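Local coordinates for protein type II restriction enzyme ngomi (Neisseria gonorrhoeae, PDB 1FIU) that cuts double-stranded DNA at the sequence 5'-GCCGGC-3', cleaving after the first G as a magnesium-dependent homotetramer, at residues R10-K15 / E70-E75; V29-D34 / C186-R191; D91-Q96 / I142-L147; Y111-A116 / N208-L213. All blocks are in the same frame, centred on the assembly; numbering follows the deposited sequence.

Contact 1 (R10-K15 / E70-E75); sequences RIFHKK and EAICSE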
# COMPACT_ATOMS: atom_id res chain seq x y z
N ARG I 10 29.33 22.42 10.21
CA ARG I 10 30.68 22.15 10.73
C ARG I 10 30.62 21.74 12.19
O ARG I 10 31.36 20.86 12.63
CB ARG I 10 31.57 23.38 10.53
CG ARG I 10 31.74 23.68 9.06
CD ARG I 10 32.68 24.84 8.74
NE ARG I 10 32.73 25.07 7.29
CZ ARG I 10 33.61 25.85 6.68
NH1 ARG I 10 34.55 26.48 7.39
NH2 ARG I 10 33.57 26.00 5.36
N ILE I 11 29.73 22.35 12.96
CA ILE I 11 29.57 22.01 14.36
C ILE I 11 29.10 20.55 14.47
O ILE I 11 29.53 19.82 15.35
CB ILE I 11 28.55 22.96 15.04
CG1 ILE I 11 29.18 24.36 15.18
CG2 ILE I 11 28.11 22.41 16.38
CD1 ILE I 11 28.21 25.44 15.62
N PHE I 12 28.21 20.16 13.57
CA PHE I 12 27.68 18.79 13.52
C PHE I 12 28.86 17.81 13.31
O PHE I 12 29.02 16.83 14.04
CB PHE I 12 26.65 18.75 12.38
CG PHE I 12 26.27 17.37 11.91
CD1 PHE I 12 25.39 16.57 12.65
CD2 PHE I 12 26.72 16.91 10.68
CE1 PHE I 12 24.97 15.33 12.17
CE2 PHE I 12 26.30 15.66 10.18
CZ PHE I 12 25.43 14.88 10.93
N HIS I 13 29.71 18.10 12.32
CA HIS I 13 30.85 17.22 12.06
C HIS I 13 31.82 17.19 13.25
O HIS I 13 32.34 16.13 13.62
CB HIS I 13 31.59 17.68 10.80
CG HIS I 13 30.85 17.37 9.54
ND1 HIS I 13 31.07 18.06 8.37
CD2 HIS I 13 29.92 16.43 9.26
CE1 HIS I 13 30.29 17.56 7.42
NE2 HIS I 13 29.59 16.57 7.94
N LYS I 14 32.04 18.35 13.85
CA LYS I 14 32.96 18.44 14.98
C LYS I 14 32.51 17.58 16.16
O LYS I 14 33.34 16.99 16.85
CB LYS I 14 33.14 19.90 15.41
CG LYS I 14 34.22 20.12 16.44
CD LYS I 14 34.46 21.61 16.66
CE LYS I 14 35.59 21.86 17.67
NZ LYS I 14 35.22 21.45 19.06
N LYS I 15 31.20 17.50 16.40
CA LYS I 15 30.73 16.67 17.49
C LYS I 15 31.01 15.19 17.20
O LYS I 15 31.33 14.41 18.11
CB LYS I 15 29.22 16.87 17.69
CG LYS I 15 28.87 18.27 18.17
CD LYS I 15 27.35 18.39 18.39
CE LYS I 15 26.96 19.77 18.90
NZ LYS I 15 25.47 19.90 18.99
N GLU I 70 22.28 9.54 16.58
CA GLU I 70 20.92 10.04 16.71
C GLU I 70 20.95 11.36 17.49
O GLU I 70 20.33 12.34 17.11
CB GLU I 70 20.02 9.06 17.48
CG GLU I 70 19.65 7.79 16.73
CD GLU I 70 18.81 6.84 17.56
OE1 GLU I 70 18.44 7.20 18.71
OE2 GLU I 70 18.51 5.72 17.07
N ALA I 71 21.66 11.36 18.62
CA ALA I 71 21.71 12.55 19.45
C ALA I 71 22.29 13.77 18.73
O ALA I 71 21.74 14.86 18.78
CB ALA I 71 22.51 12.26 20.73
N ILE I 72 23.41 13.56 18.04
CA ILE I 72 24.06 14.65 17.31
C ILE I 72 23.20 15.14 16.14
O ILE I 72 23.14 16.34 15.87
CB ILE I 72 25.46 14.18 16.88
CG1 ILE I 72 26.31 14.02 18.15
CG2 ILE I 72 26.08 15.17 15.92
CD1 ILE I 72 27.65 13.30 17.96
N CYS I 73 22.52 14.22 15.46
CA CYS I 73 21.61 14.62 14.38
C CYS I 73 20.48 15.47 14.95
O CYS I 73 20.11 16.50 14.36
CB CYS I 73 21.02 13.38 13.69
SG CYS I 73 22.14 12.64 12.44
N SER I 74 19.96 15.06 16.11
CA SER I 74 18.88 15.79 16.77
C SER I 74 19.27 17.23 17.10
O SER I 74 18.50 18.17 16.87
CB SER I 74 18.48 15.08 18.05
OG SER I 74 17.29 15.64 18.57
N GLU I 75 20.47 17.39 17.65
CA GLU I 75 20.96 18.71 18.03
C GLU I 75 21.13 19.62 16.82
O GLU I 75 20.81 20.79 16.88
CB GLU I 75 22.28 18.58 18.80
CG GLU I 75 22.08 17.86 20.11
CD GLU I 75 23.36 17.67 20.88
OE1 GLU I 75 24.46 17.89 20.31
OE2 GLU I 75 23.27 17.28 22.06
O HOH W 1 25.04 18.73 15.84

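Contact 2 (V29-D34 / C186-R191); sequences VVSNAD and CKWTIR. With MG (magnesium ion), chain Q; ACY (acetic acid), chain R; nucleotides of chain D.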
# COMPACT_ATOMS: atom_id res chain seq x y z
N VAL I 29 41.37 1.87 9.35
CA VAL I 29 39.96 1.80 8.97
C VAL I 29 39.13 2.91 9.62
O VAL I 29 39.13 3.04 10.85
CB VAL I 29 39.31 0.47 9.40
CG1 VAL I 29 37.90 0.38 8.81
CG2 VAL I 29 40.16 -0.73 8.93
N VAL I 30 38.44 3.70 8.81
CA VAL I 30 37.60 4.78 9.35
C VAL I 30 36.32 4.13 9.89
O VAL I 30 35.81 3.16 9.33
CB VAL I 30 37.34 5.84 8.26
CG1 VAL I 30 36.35 6.90 8.76
CG2 VAL I 30 38.67 6.49 7.92
N SER I 31 35.83 4.66 11.01
CA SER I 31 34.71 4.07 11.73
C SER I 31 33.34 3.93 11.07
O SER I 31 32.47 3.28 11.65
CB SER I 31 34.54 4.75 13.08
OG SER I 31 34.26 6.11 12.88
N ASN I 32 33.13 4.53 9.91
CA ASN I 32 31.85 4.31 9.24
C ASN I 32 32.08 3.45 8.00
O ASN I 32 31.17 3.23 7.19
CB ASN I 32 31.13 5.64 8.90
CG ASN I 32 31.92 6.51 7.97
OD1 ASN I 32 33.16 6.46 7.95
ND2 ASN I 32 31.22 7.33 7.18
N ALA I 33 33.31 2.94 7.85
CA ALA I 33 33.64 2.08 6.71
C ALA I 33 33.41 0.60 7.01
O ALA I 33 33.32 0.18 8.15
CB ALA I 33 35.11 2.28 6.30
N ASP I 34 33.32 -0.19 5.94
CA ASP I 34 33.19 -1.63 6.03
C ASP I 34 34.59 -2.04 5.53
O ASP I 34 34.85 -1.99 4.34
CB ASP I 34 32.11 -2.14 5.06
CG ASP I 34 32.08 -3.66 4.94
OD1 ASP I 34 32.94 -4.33 5.56
OD2 ASP I 34 31.22 -4.18 4.21
N CYS I 186 17.61 7.56 11.71
CA CYS I 186 19.07 7.69 11.54
C CYS I 186 19.72 6.31 11.38
O CYS I 186 19.31 5.35 12.02
CB CYS I 186 19.70 8.34 12.79
SG CYS I 186 19.13 9.99 13.16
N LYS I 187 20.73 6.25 10.52
CA LYS I 187 21.48 5.01 10.33
C LYS I 187 22.95 5.40 10.19
O LYS I 187 23.33 6.03 9.20
CB LYS I 187 20.99 4.27 9.09
CG LYS I 187 19.53 3.83 9.25
CD LYS I 187 19.05 2.93 8.11
CE LYS I 187 17.64 2.37 8.40
NZ LYS I 187 17.63 1.61 9.69
N TRP I 188 23.78 5.07 11.19
CA TRP I 188 25.20 5.44 11.15
C TRP I 188 25.83 4.79 9.92
O TRP I 188 26.58 5.44 9.16
CB TRP I 188 25.87 4.98 12.45
CG TRP I 188 27.37 5.14 12.48
CD1 TRP I 188 28.29 4.15 12.64
CD2 TRP I 188 28.12 6.36 12.31
NE1 TRP I 188 29.57 4.67 12.58
CE2 TRP I 188 29.50 6.02 12.38
CE3 TRP I 188 27.76 7.70 12.10
CZ2 TRP I 188 30.51 6.98 12.25
CZ3 TRP I 188 28.77 8.65 11.97
CH2 TRP I 188 30.13 8.27 12.04
N THR I 189 25.54 3.50 9.74
CA THR I 189 25.98 2.77 8.55
C THR I 189 24.78 1.95 8.08
O THR I 189 23.79 1.80 8.81
CB THR I 189 27.12 1.77 8.82
OG1 THR I 189 26.68 0.78 9.75
CG2 THR I 189 28.35 2.52 9.38
N ILE I 190 24.89 1.37 6.89
CA ILE I 190 23.80 0.59 6.33
C ILE I 190 24.23 -0.81 5.84
O ILE I 190 25.37 -0.98 5.42
CB ILE I 190 23.22 1.33 5.07
CG1 ILE I 190 22.45 2.58 5.50
CG2 ILE I 190 22.38 0.35 4.20
CD1 ILE I 190 22.03 3.47 4.31
N ARG I 191 23.34 -1.79 6.00
CA ARG I 191 23.48 -3.10 5.36
C ARG I 191 22.09 -3.12 4.70
O ARG I 191 21.08 -2.71 5.33
CB ARG I 191 23.65 -4.27 6.32
CG ARG I 191 25.05 -4.34 6.95
CD ARG I 191 26.15 -4.44 5.92
NE ARG I 191 27.45 -4.57 6.57
CZ ARG I 191 28.25 -3.56 6.91
NH1 ARG I 191 27.92 -2.29 6.67
NH2 ARG I 191 29.40 -3.83 7.52
MG MG Q . 17.88 4.15 13.22
C ACY R . 15.21 3.48 11.75
O ACY R . 16.48 3.73 11.44
OXT ACY R . 14.72 3.49 12.88
CH3 ACY R . 14.30 3.16 10.57
P DC D 2 22.44 2.33 13.60
OP1 DC D 2 22.90 3.71 13.38
OP2 DC D 2 21.47 1.71 12.65
O5' DC D 2 23.71 1.37 13.60
C5' DC D 2 24.80 1.65 14.46
C4' DC D 2 25.87 0.60 14.34
O4' DC D 2 25.38 -0.69 14.78
C3' DC D 2 26.47 0.40 12.94
O3' DC D 2 27.90 0.55 13.10
C2' DC D 2 25.92 -0.96 12.50
C1' DC D 2 25.65 -1.69 13.80
N1 DC D 2 24.48 -2.59 13.76
C2 DC D 2 24.67 -3.98 13.93
O2 DC D 2 25.83 -4.41 14.20
N3 DC D 2 23.59 -4.82 13.81
C4 DC D 2 22.36 -4.31 13.56
N4 DC D 2 21.32 -5.17 13.43
C5 DC D 2 22.14 -2.91 13.44
C6 DC D 2 23.22 -2.08 13.54
P DG D 3 28.98 -0.32 12.27
OP1 DG D 3 30.26 0.29 12.69
OP2 DG D 3 28.68 -0.42 10.80
O5' DG D 3 28.86 -1.79 12.85
C5' DG D 3 29.46 -2.16 14.08
C4' DG D 3 30.30 -3.40 13.89
O4' DG D 3 29.46 -4.53 13.56
C3' DG D 3 31.31 -3.31 12.75
O3' DG D 3 32.51 -3.97 13.17
C2' DG D 3 30.60 -3.95 11.57
C1' DG D 3 29.64 -4.94 12.21
N9 DG D 3 28.32 -4.95 11.57
C8 DG D 3 27.70 -3.90 10.94
N7 DG D 3 26.53 -4.21 10.45
C5 DG D 3 26.35 -5.54 10.80
C6 DG D 3 25.27 -6.43 10.56
O6 DG D 3 24.20 -6.19 10.00
N1 DG D 3 25.52 -7.70 11.06
C2 DG D 3 26.67 -8.07 11.75
N2 DG D 3 26.74 -9.34 12.17
N3 DG D 3 27.67 -7.24 12.00
C4 DG D 3 27.46 -6.01 11.49
O HOH W 2 31.74 -2.55 8.77
O HOH W 3 18.97 2.49 12.38
O HOH W 4 19.33 4.76 14.80

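Contact 3 (D91-Q96 / I142-L147); sequences DWNVKQ and IVTRNL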
# COMPACT_ATOMS: atom_id res chain seq x y z
N ASP I 91 5.63 26.49 17.70
CA ASP I 91 6.26 26.16 18.98
C ASP I 91 6.74 24.73 18.72
O ASP I 91 6.02 23.77 18.95
CB ASP I 91 5.19 26.19 20.08
CG ASP I 91 5.75 25.84 21.45
OD1 ASP I 91 6.98 25.63 21.57
OD2 ASP I 91 4.96 25.79 22.41
N TRP I 92 7.98 24.61 18.24
CA TRP I 92 8.54 23.31 17.85
C TRP I 92 9.41 22.61 18.88
O TRP I 92 10.11 23.27 19.63
CB TRP I 92 9.38 23.47 16.57
CG TRP I 92 8.69 24.18 15.44
CD1 TRP I 92 8.81 25.49 15.09
CD2 TRP I 92 7.76 23.60 14.50
NE1 TRP I 92 8.02 25.77 13.99
CE2 TRP I 92 7.36 24.63 13.62
CE3 TRP I 92 7.23 22.31 14.33
CZ2 TRP I 92 6.45 24.42 12.57
CZ3 TRP I 92 6.32 22.10 13.29
CH2 TRP I 92 5.94 23.15 12.43
N ASN I 93 9.34 21.28 18.90
CA ASN I 93 10.18 20.51 19.80
C ASN I 93 10.87 19.46 18.95
O ASN I 93 10.27 18.89 18.04
CB ASN I 93 9.34 19.82 20.87
CG ASN I 93 8.53 20.82 21.68
OD1 ASN I 93 9.08 21.73 22.30
ND2 ASN I 93 7.21 20.65 21.67
N VAL I 94 12.14 19.22 19.24
CA VAL I 94 12.89 18.21 18.49
C VAL I 94 13.47 17.27 19.52
O VAL I 94 14.11 17.72 20.47
CB VAL I 94 14.06 18.83 17.70
CG1 VAL I 94 14.82 17.73 16.93
CG2 VAL I 94 13.55 19.88 16.75
N LYS I 95 13.26 15.97 19.37
CA LYS I 95 13.84 15.08 20.35
C LYS I 95 14.14 13.67 19.91
O LYS I 95 13.48 13.09 19.04
CB LYS I 95 12.98 15.02 21.61
CG LYS I 95 11.73 14.18 21.48
CD LYS I 95 11.05 13.98 22.83
CE LYS I 95 9.82 13.11 22.68
NZ LYS I 95 9.02 13.01 23.94
N GLN I 96 15.20 13.15 20.52
CA GLN I 96 15.63 11.80 20.27
C GLN I 96 14.65 11.00 21.11
O GLN I 96 14.48 11.26 22.32
CB GLN I 96 17.08 11.63 20.74
CG GLN I 96 17.54 10.23 20.68
CD GLN I 96 18.96 10.05 21.14
OE1 GLN I 96 19.52 10.88 21.87
NE2 GLN I 96 19.57 8.95 20.73
N ILE I 142 11.98 12.74 16.58
CA ILE I 142 10.73 13.31 16.11
C ILE I 142 10.76 14.81 16.28
O ILE I 142 11.49 15.34 17.15
CB ILE I 142 9.46 12.77 16.88
CG1 ILE I 142 9.56 13.07 18.38
CG2 ILE I 142 9.24 11.31 16.56
CD1 ILE I 142 8.33 12.61 19.19
N VAL I 143 10.04 15.50 15.40
CA VAL I 143 9.85 16.95 15.51
C VAL I 143 8.34 17.07 15.71
O VAL I 143 7.58 16.43 15.00
CB VAL I 143 10.23 17.72 14.23
CG1 VAL I 143 10.06 19.24 14.46
CG2 VAL I 143 11.69 17.42 13.87
N THR I 144 7.93 17.87 16.70
CA THR I 144 6.51 18.05 16.98
C THR I 144 6.15 19.52 17.06
O THR I 144 7.03 20.37 17.28
CB THR I 144 6.12 17.36 18.31
OG1 THR I 144 6.86 17.95 19.38
CG2 THR I 144 6.47 15.86 18.25
N ARG I 145 4.87 19.83 16.86
CA ARG I 145 4.36 21.21 16.91
C ARG I 145 3.30 21.29 18.00
O ARG I 145 2.33 20.54 17.98
CB ARG I 145 3.71 21.62 15.58
CG ARG I 145 3.45 23.13 15.50
CD ARG I 145 2.75 23.54 14.23
NE ARG I 145 2.52 24.98 14.21
CZ ARG I 145 2.08 25.65 13.15
NH1 ARG I 145 1.81 25.01 12.02
NH2 ARG I 145 1.90 26.97 13.22
N ASN I 146 3.50 22.20 18.95
CA ASN I 146 2.52 22.41 20.01
C ASN I 146 1.35 23.19 19.44
O ASN I 146 1.49 23.92 18.46
CB ASN I 146 3.17 23.17 21.16
CG ASN I 146 4.07 22.29 22.01
OD1 ASN I 146 4.97 22.79 22.70
ND2 ASN I 146 3.81 20.99 21.98
N LEU I 147 0.19 23.04 20.07
CA LEU I 147 -1.01 23.71 19.59
C LEU I 147 -1.00 25.19 19.89
O LEU I 147 -0.19 25.67 20.68
CB LEU I 147 -2.22 23.01 20.18
CG LEU I 147 -2.18 21.49 19.95
CD1 LEU I 147 -3.47 20.89 20.47
CD2 LEU I 147 -2.02 21.16 18.45
O HOH W 5 2.81 26.03 17.08
O HOH W 6 1.96 26.81 21.64
O HOH W 7 6.97 21.80 24.43

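Contact 4 (Y111-A116 / N208-L213); sequences YAHLTA and NRKGRL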
# COMPACT_ATOMS: atom_id res chain seq x y z
N TYR I 111 -1.85 10.04 15.47
CA TYR I 111 -1.76 8.63 15.85
C TYR I 111 -2.29 8.31 17.25
O TYR I 111 -2.07 7.20 17.77
CB TYR I 111 -0.30 8.18 15.76
CG TYR I 111 0.30 8.38 14.37
CD1 TYR I 111 1.03 9.53 14.07
CD2 TYR I 111 0.02 7.49 13.33
CE1 TYR I 111 1.47 9.79 12.75
CE2 TYR I 111 0.45 7.75 12.00
CZ TYR I 111 1.16 8.89 11.74
OH TYR I 111 1.54 9.18 10.45
N ALA I 112 -3.01 9.26 17.84
CA ALA I 112 -3.53 9.06 19.21
C ALA I 112 -4.45 7.85 19.34
O ALA I 112 -4.53 7.26 20.42
CB ALA I 112 -4.25 10.32 19.66
N HIS I 113 -5.13 7.47 18.27
CA HIS I 113 -6.02 6.31 18.33
C HIS I 113 -5.31 4.97 18.53
O HIS I 113 -5.96 3.98 18.81
CB HIS I 113 -6.87 6.21 17.06
CG HIS I 113 -6.07 6.17 15.80
ND1 HIS I 113 -5.34 7.26 15.37
CD2 HIS I 113 -5.88 5.20 14.87
CE1 HIS I 113 -4.74 6.97 14.23
NE2 HIS I 113 -5.05 5.73 13.91
N LEU I 114 -3.99 4.93 18.35
CA LEU I 114 -3.28 3.68 18.54
C LEU I 114 -3.35 3.25 20.01
O LEU I 114 -3.28 2.06 20.31
CB LEU I 114 -1.83 3.81 18.06
CG LEU I 114 -1.70 4.02 16.54
CD1 LEU I 114 -0.23 3.98 16.19
CD2 LEU I 114 -2.46 2.95 15.75
N THR I 115 -3.51 4.21 20.91
CA THR I 115 -3.63 3.87 22.34
C THR I 115 -4.91 3.06 22.55
O THR I 115 -4.92 2.05 23.27
CB THR I 115 -3.72 5.13 23.25
OG1 THR I 115 -2.48 5.84 23.23
CG2 THR I 115 -4.01 4.72 24.71
N ALA I 116 -6.01 3.50 21.93
CA ALA I 116 -7.27 2.78 22.07
C ALA I 116 -7.18 1.38 21.46
O ALA I 116 -7.69 0.40 22.03
CB ALA I 116 -8.40 3.58 21.43
N ASN I 208 -1.66 4.47 9.00
CA ASN I 208 -2.44 4.71 10.22
C ASN I 208 -2.75 6.16 10.57
O ASN I 208 -3.34 6.44 11.62
CB ASN I 208 -1.72 4.04 11.40
CG ASN I 208 -1.73 2.54 11.29
OD1 ASN I 208 -2.78 1.92 11.44
ND2 ASN I 208 -0.58 1.95 10.96
N ARG I 209 -2.38 7.09 9.71
CA ARG I 209 -2.58 8.50 10.03
C ARG I 209 -4.00 9.04 9.95
O ARG I 209 -4.81 8.58 9.15
CB ARG I 209 -1.75 9.39 9.10
CG ARG I 209 -2.38 9.51 7.69
CD ARG I 209 -1.47 10.29 6.72
NE ARG I 209 -2.18 10.63 5.48
CZ ARG I 209 -2.38 9.80 4.45
NH1 ARG I 209 -1.92 8.55 4.46
NH2 ARG I 209 -3.07 10.24 3.38
N LYS I 210 -4.25 10.04 10.80
CA LYS I 210 -5.51 10.79 10.75
C LYS I 210 -4.95 12.20 10.69
O LYS I 210 -4.48 12.75 11.69
CB LYS I 210 -6.35 10.56 12.00
CG LYS I 210 -6.87 9.14 12.07
CD LYS I 210 -7.87 9.01 13.22
CE LYS I 210 -8.40 7.60 13.29
NZ LYS I 210 -9.41 7.48 14.42
N GLY I 211 -4.98 12.80 9.50
CA GLY I 211 -4.43 14.13 9.31
C GLY I 211 -3.28 14.07 8.31
O GLY I 211 -3.09 13.01 7.70
N ARG I 212 -2.53 15.17 8.14
CA ARG I 212 -1.43 15.19 7.16
C ARG I 212 -0.26 14.32 7.62
O ARG I 212 0.12 14.31 8.77
CB ARG I 212 -0.91 16.62 6.90
CG ARG I 212 0.05 16.67 5.65
CD ARG I 212 0.66 18.06 5.37
NE ARG I 212 1.56 18.01 4.22
CZ ARG I 212 2.26 19.03 3.72
NH1 ARG I 212 2.19 20.24 4.26
NH2 ARG I 212 3.04 18.84 2.65
N LEU I 213 0.30 13.58 6.68
CA LEU I 213 1.44 12.72 6.97
C LEU I 213 2.62 13.57 7.38
O LEU I 213 2.87 14.62 6.80
CB LEU I 213 1.84 11.98 5.69
CG LEU I 213 2.90 10.87 5.85
CD1 LEU I 213 2.31 9.71 6.64
CD2 LEU I 213 3.31 10.38 4.46
O HOH W 8 -5.30 3.46 11.89

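Contact 1 (R10-K15 / E70-E75)
Lys15 and Glu75 make the charged part of this contact: Lys15 NZ lies 2.6 Å from Glu75 OE1, a salt bridge that is also a hydrogen bond. The ammonium meets OE1 on the anti side of the carboxylate, 34° out of its plane, and both chains are extended beyond CG. Water 1 adds a looser polar link, donating to the backbone O of Ile72 and accepting a weak bond from Lys15 NZ. The frame is a nearly antiparallel pair within helices 4-18 and 62-81, whose axes in these segments run 162° apart and approach to 9.9 Å. Apolar packing centres on Ile72, whose branches part: CG2 reaches Phe12 CD1 at 3.6 Å, coming at the ring obliquely, while CD1 rests against Lys15 CB at 3.9 Å. With CG anti to the backbone N (chi1 164°), the Phe12 ring swings toward helix 62-81. A sulfur-aromatic contact follows, Cys73 SG lying at the ring edge near its plane, 3.9 Å from Phe12 CE1. The same ring meets that of Phe76, and Cys73 also packs on Cys186, a residue of the metal site.

Contact 2 (V29-D34 / C186-R191)
Asn32 and Thr189 bring the backbones closest, CA to CA 6.1 Å, where the type I turn Val30-Ala33 faces the chain leaving strand 179-187; the touching parts run only 11° apart in direction. Trp188 offers its ring to the turn: NE1 gives a weak, bent hydrogen bond (3.3 Å, 149°) to the Ser31 O at the ring edge, and Asn32 CB approaches Trp188 CZ2 to 3.7 Å. Thr189 divides its branches, CG2 lying 3.6 Å from Asn32 O while OG1, placed between the backbone N and the carbonyl carbon, donates to OP2 of DG3 of chain D at 2.6 Å. Next to it Trp188 N sends a nearly straight hydrogen bond of 2.7 Å to OP1 of DC2 of chain D, so two successive phosphates are gripped. Arg191 is sandwiched: the guanine of DG3 lies over one guanidinium face and Asp34 OD2 over the other, 3.8 Å from NH2, with carboxylate and guanidinium planes 13° apart. That pairing is long and purely electrostatic; Asp34 OD2 has its firmer partners in Arg227 and a cytosine N4, and Arg191 NE bonds O6 of another guanine, contacts consistent with direct reading of the recognition sequence. At the strand end Cys186 O binds magnesium at 2.2 Å, with Asp140, a DNA phosphate, two waters and an acetate, probably from the crystallisation liquor. The turn packs through Asn32 and Ala33 on Ala44 of helix 38-50, while Trp188 touches Ser65 of helix 62-81 and Ile190 lies against helix 225-232.

Contact 3 (D91-Q96 / I142-L147)
Asn146 N points almost straight at Asp91 O (3.0 Å, N-H...O 178°), beginning a run of backbone bonds between the two segments. Asn93 and Thr144 form a hydrogen-bonded antiparallel pair, Asn93 N to Thr144 O at 3.0 Å and Thr144 N to Asn93 O at 2.9 Å. Lys95 and Ile142 repeat the pattern, Lys95 N to Ile142 O and Ile142 N to Lys95 O both measuring 2.9 Å. Beside the backbone, Asn93 ND2 makes a weak bond to Asn146 OD1 (3.3 Å), the two side chains crossing at about a right angle. Water 5 joins Asp91 N, Arg145 NE and Asn146 O. On the face carrying Trp92, Val94, Val143 and Arg145, the Arg145 chain, extended from CG to NE, runs over the indole, and CG stands 4.0 Å from the centroid of the Trp92 six-membered ring, 18° off its normal, as a CH-pi contact. The Arg145 guanidinium goes on to the Val286 and Ala285 carbonyls of the second subunit. Val94 CG2 meets Val143 CG2 at 4.2 Å, and on the other face the Lys95 and Ile142 chains lie side by side. With segment axes 160° apart, this is the antiparallel edge of the mixed sheet of the PD-(D/E)XK nuclease fold: 92-96 is outermost within the chain, and 141-145 directly follows the magnesium ligand Asp140.

Contact 4 (Y111-A116 / N208-L213)
Asn208 comes first, its backbone C 3.8 Å from Tyr111 CE2. Water 8 donates to Asn208 OD1 and also bonds His113 NE2, each at 3.0 Å, while Asn208 O lies at the His113 ring edge. ND2 of Asn208 is turned back to Asn204 O. Arg209 meets Tyr111 with its backbone and CB: Arg209 CB sits 3.6 Å from Tyr111 OH, a hydroxyl that is hydrogen-bonded to Leu205 O. The guanidinium leads away to Val206 O and to Asp239 of the second subunit. Lys210 then lays its extended chain over the imidazole, CE standing 3.6 Å from the His113 ring centroid and only 5° off the normal, a CH-pi contact over the centre of the ring. Past Gly211 and Arg212 the chain brings Leu213 CD1 back to Tyr111 OH, 3.9 Å away. Lys210 thus spends its methylenes on the histidine and its ammonium on Glu126 of the third subunit and Gly271 O of the second. Because Lys210 NZ lies 4.2 Å from His113 ND1, its charge would tend to disfavour a protonated imidazole, an effect that Glu126 may partly offset.

In the fold
From the N terminus, helix 4-18 opens contact 1 and the loop of 29-34 opens contact 2 before helix 62-81 returns to close contact 1, so these two cross. Contact 3 then starts at strand 92-96, the next element after helix 62-81, and contact 4 at helix 113-121. Residues 142-147 close contact 3, which crosses contact 4 and nests wholly inside the loop that 186-191 closes for contact 2. Residues 208-213 finish contact 4, crossing contact 2 as well. Contacts 2 and 3 reach the same sheet through neighbouring strands; helix 62-81 of contact 1 packs against both. Contact 4 ties the start of helix 113-121 to the loop before strand 215-220, away from the metal site.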